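TRNA (cytosine(38)-C(5))-methyltransferase (Schizosaccharomyces pombe, PDB 6FDF) methylates carbon 5 of cytosine 38 in the anticodon loop of tRNA(Asp), using S-adenosyl-L-methionine as methyl donor. Local coordinates at residues Asp204-Glu209 with Arg279-Arg284. Numbering follows the deposited sequence.
Sequences DYLEIE and RYFTAR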
loop_
_atom_site.group_PDB
_atom_site.type_symbol
_atom_site.label_atom_id
_atom_site.label_comp_id
_atom_site.label_asym_id
_atom_site.label_seq_id
_atom_site.Cartn_x
_atom_site.Cartn_y
_atom_site.Cartn_z
ATOM N N ASP A 204 -5.594 13.570 -14.547
ATOM C CA ASP A 204 -6.517 13.804 -13.443
ATOM C C ASP A 204 -5.825 13.816 -12.088
ATOM O O ASP A 204 -6.446 14.207 -11.096
ATOM C CB ASP A 204 -7.626 12.750 -13.454
ATOM C CG ASP A 204 -8.501 12.844 -14.689
ATOM O OD1 ASP A 204 -9.104 13.916 -14.916
ATOM O OD2 ASP A 204 -8.584 11.847 -15.438
ATOM N N TYR A 205 -4.564 13.397 -12.025
ATOM C CA TYR A 205 -3.810 13.343 -10.786
ATOM C C TYR A 205 -2.656 14.333 -10.743
ATOM O O TYR A 205 -2.053 14.511 -9.678
ATOM C CB TYR A 205 -3.277 11.918 -10.563
ATOM C CG TYR A 205 -4.383 10.896 -10.411
ATOM C CD1 TYR A 205 -5.089 10.441 -11.522
ATOM C CD2 TYR A 205 -4.730 10.395 -9.163
ATOM C CE1 TYR A 205 -6.111 9.522 -11.390
ATOM C CE2 TYR A 205 -5.747 9.466 -9.024
ATOM C CZ TYR A 205 -6.435 9.037 -10.141
ATOM O OH TYR A 205 -7.445 8.113 -10.007
ATOM N N LEU A 206 -2.326 14.969 -11.866
ATOM C CA LEU A 206 -1.135 15.803 -11.924
ATOM C C LEU A 206 -1.326 17.107 -11.162
ATOM O O LEU A 206 -2.422 17.680 -11.116
ATOM C CB LEU A 206 -0.767 16.110 -13.380
ATOM C CG LEU A 206 -0.385 14.929 -14.273
ATOM C CD1 LEU A 206 -0.087 15.386 -15.696
ATOM C CD2 LEU A 206 0.807 14.169 -13.678
ATOM N N GLU A 207 -0.230 17.586 -10.583
ATOM C CA GLU A 207 -0.168 18.970 -10.152
ATOM C C GLU A 207 -0.013 19.852 -11.381
ATOM O O GLU A 207 0.450 19.410 -12.437
ATOM C CB GLU A 207 0.991 19.189 -9.180
ATOM C CG GLU A 207 0.822 18.462 -7.851
ATOM C CD GLU A 207 1.916 18.804 -6.860
ATOM O OE1 GLU A 207 1.716 19.711 -6.024
ATOM O OE2 GLU A 207 2.991 18.172 -6.927
ATOM N N ILE A 208 -0.355 21.121 -11.241
ATOM C CA ILE A 208 -0.228 21.991 -12.397
ATOM C C ILE A 208 0.589 23.226 -12.105
ATOM O O ILE A 208 0.646 23.733 -10.978
ATOM C CB ILE A 208 -1.597 22.446 -12.955
ATOM C CG1 ILE A 208 -2.207 23.497 -12.026
ATOM C CG2 ILE A 208 -2.514 21.269 -13.140
ATOM C CD1 ILE A 208 -2.986 22.912 -10.894
ATOM N N GLU A 209 1.259 23.678 -13.160
ATOM C CA GLU A 209 2.045 24.897 -13.172
ATOM C C GLU A 209 2.906 25.023 -11.925
ATOM O O GLU A 209 2.898 26.039 -11.235
ATOM C CB GLU A 209 1.122 26.094 -13.360
ATOM C CG GLU A 209 0.386 26.068 -14.700
ATOM C CD GLU A 209 -0.499 27.278 -14.918
ATOM O OE1 GLU A 209 -0.581 28.131 -14.009
ATOM O OE2 GLU A 209 -1.106 27.378 -16.005
ATOM N N ARG A 279 9.987 14.149 -16.688
ATOM C CA ARG A 279 10.139 14.390 -15.263
ATOM C C ARG A 279 9.588 13.209 -14.477
ATOM O O ARG A 279 8.744 12.455 -14.966
ATOM C CB ARG A 279 9.430 15.681 -14.819
ATOM C CG ARG A 279 7.897 15.638 -14.853
ATOM C CD ARG A 279 7.348 16.879 -14.137
ATOM N NE ARG A 279 5.897 17.055 -14.221
ATOM C CZ ARG A 279 5.025 16.504 -13.377
ATOM N NH1 ARG A 279 5.450 15.707 -12.401
ATOM N NH2 ARG A 279 3.724 16.739 -13.514
ATOM N N TYR A 280 10.077 13.055 -13.245
ATOM C CA TYR A 280 9.448 12.138 -12.307
ATOM C C TYR A 280 8.101 12.698 -11.865
ATOM O O TYR A 280 7.885 13.912 -11.858
ATOM C CB TYR A 280 10.348 11.917 -11.084
ATOM C CG TYR A 280 11.702 11.350 -11.446
ATOM C CD1 TYR A 280 11.837 10.012 -11.810
ATOM C CD2 TYR A 280 12.843 12.145 -11.425
ATOM C CE1 TYR A 280 13.069 9.483 -12.155
ATOM C CE2 TYR A 280 14.084 11.623 -11.764
ATOM C CZ TYR A 280 14.190 10.290 -12.124
ATOM O OH TYR A 280 15.419 9.763 -12.465
ATOM N N PHE A 281 7.183 11.803 -11.507
ATOM C CA PHE A 281 6.020 12.237 -10.745
ATOM C C PHE A 281 6.482 12.812 -9.416
ATOM O O PHE A 281 7.437 12.319 -8.812
ATOM C CB PHE A 281 5.057 11.070 -10.511
ATOM C CG PHE A 281 4.362 10.603 -11.757
ATOM C CD1 PHE A 281 3.265 11.290 -12.253
ATOM C CD2 PHE A 281 4.801 9.477 -12.434
ATOM C CE1 PHE A 281 2.624 10.864 -13.404
ATOM C CE2 PHE A 281 4.162 9.048 -13.583
ATOM C CZ PHE A 281 3.072 9.744 -14.069
ATOM N N THR A 282 5.814 13.872 -8.969
ATOM C CA THR A 282 6.094 14.395 -7.641
ATOM C C THR A 282 5.555 13.435 -6.586
ATOM O O THR A 282 4.702 12.587 -6.865
ATOM C CB THR A 282 5.466 15.776 -7.459
ATOM O OG1 THR A 282 4.049 15.630 -7.303
ATOM C CG2 THR A 282 5.753 16.663 -8.665
ATOM N N ALA A 283 6.052 13.573 -5.353
ATOM C CA ALA A 283 5.542 12.714 -4.286
ATOM C C ALA A 283 4.056 12.954 -4.049
ATOM O O ALA A 283 3.323 12.009 -3.731
ATOM C CB ALA A 283 6.331 12.926 -2.994
ATOM N N ARG A 284 3.592 14.195 -4.224
ATOM C CA ARG A 284 2.162 14.470 -4.118
ATOM C C ARG A 284 1.375 13.716 -5.183
ATOM O O ARG A 284 0.294 13.181 -4.909
ATOM C CB ARG A 284 1.901 15.974 -4.231
ATOM C CG ARG A 284 0.421 16.321 -4.353
ATOM C CD ARG A 284 -0.317 15.981 -3.066
ATOM N NE ARG A 284 0.186 16.738 -1.927
ATOM C CZ ARG A 284 -0.095 16.446 -0.662
ATOM N NH1 ARG A 284 -0.877 15.411 -0.381
ATOM N NH2 ARG A 284 0.400 17.192 0.319
#
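At the N-cap of helix 283-289, in what corresponds to the smaller, target-recognition domain of C5-methyltransferases and away from the cofactor, the loop residue Glu207 meets Thr282. Thr282 OG1, which also caps a backbone N of the helix, donates a hydrogen bond to Glu207 OE2 at 2.8 Å, reaching that oxygen on its anti side and 23° out of the carboxylate plane. The same oxygen makes a salt bridge to Arg210, while a hydrogen bond between Glu207 N and Glu285 OE2 ties the loop backbone to the helix's first turn. With CG anti to the carbonyl carbon (chi1 -66°) and an extended chain beyond it, Glu207 brings its carboxylate beside the first residues of the helix, crossing Arg284 at about a right angle, with Arg284 CG 3.8 Å from Glu207 CD. The end of Arg284 turns away to Leu296 O. Replacing Glu207 with an alanine would probably leave the Thr282 hydroxyl and Arg210 without their shared acceptor and uncover the Arg284 methylenes. One residue earlier, Leu206 puts one methyl, CD2, against both the Phe281 ring and the Arg279 guanidinium. Arg279 is held by its NH1 bond to Tyr280 O and a salt bridge to Glu285, and its NH2 lies 3.9 Å from Leu206 CD2. That same methyl reaches the edge of the Phe281 ring, 3.8 Å from CE1.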